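DynE7 (Micromonospora chersina, PDB 2XEM) is a hot-dog fold thioesterase of dynemicin biosynthesis that binds a polyene and probably releases polyketide intermediates from their carrier by thioester hydrolysis. Local coordinates at residues G26-F30 / A31-H35; R139-L142 / S143-A146. All coordinates share one frame; numbering follows the deposited sequence.

Contact 1: residues G26-F30 / A31-H35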
# COMPACT_ATOMS: atom_id res chain seq x y z
N GLY D 26 5.21 -14.21 6.67
CA GLY D 26 6.52 -13.77 7.15
C GLY D 26 7.42 -13.19 6.08
O GLY D 26 8.49 -12.64 6.39
N ASN D 27 7.02 -13.29 4.82
CA ASN D 27 7.79 -12.79 3.66
C ASN D 27 7.19 -11.52 3.07
O ASN D 27 6.13 -11.06 3.52
CB ASN D 27 7.89 -13.88 2.56
CG ASN D 27 6.59 -14.56 2.19
OD1 ASN D 27 6.45 -15.75 2.42
ND2 ASN D 27 5.61 -13.85 1.66
N VAL D 28 7.87 -10.94 2.07
CA VAL D 28 7.37 -9.79 1.31
C VAL D 28 6.17 -10.25 0.47
O VAL D 28 6.30 -11.20 -0.31
CB VAL D 28 8.46 -9.10 0.44
CG1 VAL D 28 7.87 -7.94 -0.37
CG2 VAL D 28 9.61 -8.62 1.30
N TYR D 29 5.01 -9.61 0.68
CA TYR D 29 3.84 -9.88 -0.14
C TYR D 29 4.15 -9.61 -1.63
O TYR D 29 4.73 -8.56 -1.95
CB TYR D 29 2.65 -9.04 0.35
CG TYR D 29 1.35 -9.50 -0.28
CD1 TYR D 29 0.78 -8.79 -1.34
CD2 TYR D 29 0.72 -10.67 0.14
CE1 TYR D 29 -0.39 -9.23 -1.95
CE2 TYR D 29 -0.43 -11.12 -0.48
CZ TYR D 29 -1.01 -10.38 -1.48
OH TYR D 29 -2.20 -10.80 -2.00
N PHE D 30 3.74 -10.53 -2.53
CA PHE D 30 4.23 -10.53 -3.93
C PHE D 30 4.01 -9.19 -4.67
O PHE D 30 4.87 -8.78 -5.45
CB PHE D 30 3.62 -11.71 -4.75
CG PHE D 30 2.19 -11.44 -5.20
CD1 PHE D 30 1.93 -10.93 -6.47
CD2 PHE D 30 1.12 -11.69 -4.34
CE1 PHE D 30 0.62 -10.65 -6.87
CE2 PHE D 30 -0.20 -11.43 -4.75
CZ PHE D 30 -0.44 -10.92 -6.02
N ALA D 31 2.86 -8.52 -4.42
CA ALA D 31 2.49 -7.32 -5.19
C ALA D 31 3.45 -6.12 -4.95
O ALA D 31 3.55 -5.25 -5.82
CB ALA D 31 1.07 -6.92 -4.87
N HIS D 32 4.14 -6.07 -3.79
CA HIS D 32 5.16 -5.05 -3.51
C HIS D 32 6.30 -4.99 -4.50
O HIS D 32 6.81 -3.90 -4.78
CB HIS D 32 5.65 -5.08 -2.04
CG HIS D 32 4.51 -4.89 -1.08
ND1 HIS D 32 3.75 -3.73 -1.08
CD2 HIS D 32 3.99 -5.74 -0.17
CE1 HIS D 32 2.82 -3.90 -0.16
NE2 HIS D 32 2.92 -5.10 0.40
N TYR D 33 6.69 -6.14 -5.06
CA TYR D 33 7.74 -6.21 -6.09
C TYR D 33 7.38 -5.37 -7.32
O TYR D 33 8.28 -4.81 -7.97
CB TYR D 33 8.00 -7.67 -6.48
CG TYR D 33 8.69 -8.48 -5.42
CD1 TYR D 33 10.04 -8.79 -5.52
CD2 TYR D 33 7.98 -9.00 -4.32
CE1 TYR D 33 10.66 -9.61 -4.58
CE2 TYR D 33 8.60 -9.81 -3.37
CZ TYR D 33 9.94 -10.12 -3.51
OH TYR D 33 10.54 -10.93 -2.59
N LEU D 34 6.09 -5.28 -7.65
CA LEU D 34 5.61 -4.43 -8.75
C LEU D 34 5.65 -2.97 -8.40
O LEU D 34 6.03 -2.20 -9.25
CB LEU D 34 4.20 -4.86 -9.25
CG LEU D 34 4.14 -6.17 -10.07
CD1 LEU D 34 5.21 -6.22 -11.16
CD2 LEU D 34 4.23 -7.42 -9.15
N HIS D 35 5.31 -2.57 -7.14
CA HIS D 35 5.50 -1.20 -6.68
C HIS D 35 6.94 -0.77 -6.86
O HIS D 35 7.18 0.35 -7.30
CB HIS D 35 5.12 -1.01 -5.18
CG HIS D 35 3.66 -1.06 -4.94
ND1 HIS D 35 2.94 0.07 -4.77
CD2 HIS D 35 2.85 -2.13 -4.78
CE1 HIS D 35 1.70 -0.31 -4.55
NE2 HIS D 35 1.61 -1.64 -4.57
O HOH W 1 9.01 -12.43 -0.85

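Contact 2: residues R139-L142 / S143-A146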
# COMPACT_ATOMS: atom_id res chain seq x y z
N ARG D 139 15.34 8.73 -23.79
CA ARG D 139 15.99 7.84 -24.76
C ARG D 139 17.50 7.73 -24.45
O ARG D 139 18.03 6.63 -24.28
CB ARG D 139 15.78 8.38 -26.20
CG ARG D 139 16.13 7.38 -27.30
CD ARG D 139 16.71 8.04 -28.54
NE ARG D 139 17.29 7.08 -29.49
CZ ARG D 139 18.52 6.56 -29.42
NH1 ARG D 139 19.32 6.88 -28.40
NH2 ARG D 139 18.95 5.72 -30.34
N ARG D 140 18.16 8.90 -24.36
CA ARG D 140 19.56 9.10 -24.02
C ARG D 140 19.93 8.38 -22.69
O ARG D 140 20.89 7.62 -22.64
CB ARG D 140 19.79 10.62 -23.92
CG ARG D 140 21.16 11.10 -24.19
CD ARG D 140 21.18 12.57 -24.58
NE ARG D 140 20.79 13.48 -23.48
CZ ARG D 140 19.85 14.42 -23.57
NH1 ARG D 140 19.17 14.59 -24.71
NH2 ARG D 140 19.56 15.18 -22.54
N ALA D 141 19.14 8.59 -21.65
CA ALA D 141 19.39 8.05 -20.31
C ALA D 141 19.23 6.49 -20.28
O ALA D 141 20.11 5.78 -19.77
CB ALA D 141 18.46 8.71 -19.30
N LEU D 142 18.12 5.97 -20.86
CA LEU D 142 17.88 4.51 -20.90
C LEU D 142 18.89 3.75 -21.76
O LEU D 142 19.23 2.63 -21.41
CB LEU D 142 16.48 4.19 -21.42
CG LEU D 142 15.29 4.52 -20.54
CD1 LEU D 142 14.06 4.55 -21.39
CD2 LEU D 142 15.14 3.53 -19.36
N SER D 143 19.38 4.35 -22.87
CA SER D 143 20.31 3.68 -23.77
C SER D 143 21.64 3.33 -23.11
O SER D 143 22.32 2.42 -23.56
CB SER D 143 20.49 4.47 -25.05
OG SER D 143 19.24 4.52 -25.71
N ARG D 144 21.98 3.97 -22.00
CA ARG D 144 23.19 3.65 -21.23
C ARG D 144 23.08 2.31 -20.49
O ARG D 144 24.09 1.76 -20.07
CB ARG D 144 23.54 4.78 -20.25
CG ARG D 144 23.83 6.11 -20.97
CD ARG D 144 24.61 7.11 -20.12
NE ARG D 144 23.91 7.47 -18.88
CZ ARG D 144 23.09 8.52 -18.76
NH1 ARG D 144 22.87 9.32 -19.79
NH2 ARG D 144 22.51 8.77 -17.59
N TYR D 145 21.84 1.79 -20.34
CA TYR D 145 21.56 0.53 -19.65
C TYR D 145 20.91 -0.51 -20.57
O TYR D 145 20.14 -1.35 -20.10
CB TYR D 145 20.68 0.79 -18.40
CG TYR D 145 21.29 1.81 -17.46
CD1 TYR D 145 22.26 1.44 -16.54
CD2 TYR D 145 20.96 3.15 -17.56
CE1 TYR D 145 22.84 2.38 -15.68
CE2 TYR D 145 21.53 4.10 -16.72
CZ TYR D 145 22.46 3.71 -15.77
OH TYR D 145 23.00 4.67 -14.95
N ALA D 146 21.18 -0.42 -21.88
CA ALA D 146 20.64 -1.35 -22.87
C ALA D 146 21.14 -2.79 -22.69
O ALA D 146 22.34 -3.04 -22.55
CB ALA D 146 20.91 -0.88 -24.30

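Contact 1: residues G26-F30 / A31-H35
The carbonyl oxygen of Tyr-29 accepts the N-H of His-32, 3.2 Å from His-32 N to Tyr-29 O, closing the type I beta turn that leads into helix 32-48, the long helix of the hot-dog fold. Phe-30 O takes the N-H of Tyr-33 one residue further on. Side chains pack round this turn. His-32 brings imidazole CD2 to 3.6 Å from Tyr-29 CB, while Val-28 CG1, anti to its own backbone N (chi1 178°), reaches forward to 3.6 Å from Tyr-33 CE2. Ala-31 CB lies over the centre of one face of the Phe-30 ring, and the rim of that ring, at CD2, rests on a face of Tyr-29. A chi1 of 79° sets the Phe-30 ring between its backbone N and carbonyl carbon, folded back over the N-H of Ala-31. Trimming Phe-30 to an alanine would probably open a gap beside Ala-31 CB and leave the Tyr-29 ring freer to shift. Further out, Tyr-29 OH is hydrogen-bonded to Glu-42 of the second subunit, and the Tyr-29 side chain comes to about 4 Å from the bound hexaenone, measured between nearest atoms. Phe-71 and Tyr-101 of the same chain meet the Tyr-33 ring edge-to-face. At the phenol end of Tyr-33 a water in the ring plane lies 2.8 Å from OH and donates to Val-28 O, the water oxygen 3.0 Å from that carbonyl oxygen.

Contact 2: residues R139-L142 / S143-A146
Arg-139 offers its carbonyl oxygen to both donors of Ser-143, at the C-terminal end of helix 136-143. The Ser-143 N-H forms the regular i to i+4 helix bond, 3.0 Å from N to Arg-139 O, and the hydroxyl adds a second at 2.8 Å from OG to the same oxygen. A chi1 of -63° places OG beside its own backbone N, which lets both groups grip one acceptor; the amide lies tilted 19° from the carbonyl plane and the hydroxyl stands further above it. The Arg-139 side chain, bent at chi2, brings NH1 back to 3.6 Å from Ser-143 OG, near but not bonded. Arg-140 contributes its carbonyl oxygen, 3.7 Å from Arg-144 CG. Its guanidinium stays apart from that of Arg-144, so the two like charges probably repel each other only modestly. One face of the Arg-144 guanidinium lies over Ala-141, with Ala-141 O facing its centre and NH1 3.7 Å from Ala-141 CA. The bend at chi3 (-60°) folds the arginine back over the helix in this way. Ala-141 O also receives a weak bond from Arg-144 N and meets the ring edge of Tyr-145 at CD2, 3.5 Å away. Leu-142 O takes the N-H of Tyr-145 in an i to i+3 bond, 2.9 Å from Tyr-145 N to Leu-142 O, and Ser-143 to Ala-146 form a type I beta turn. The helix end packs on two elements of the fold: Ala-141 and Leu-142 touch Phe-44 of helix 32-48, Leu-142 also packs on Leu-87 and Leu-90 of strand 80-91, and a backbone bond ties Tyr-145 to Leu-87.

Overall arrangement
Both contacts are local turns at a helix end: contact 1 leads into helix 32-48 and contact 2 leaves helix 136-143. They lie on opposite sides of the chain's centre, their own centres about 28 Å apart, and do not touch. Helix 32-48 links them, since residues 31-35 lie at its beginning while Phe-44 and His-48, further along it, pack against contact 2. Contact 1 is buried, dominated by aromatic rings, and faces other subunits and the bound polyene. Contact 2 is only partly buried: its arginines are exposed, Ala-141, Leu-142 and Tyr-145 are buried, and no other chain of the assembly reaches it.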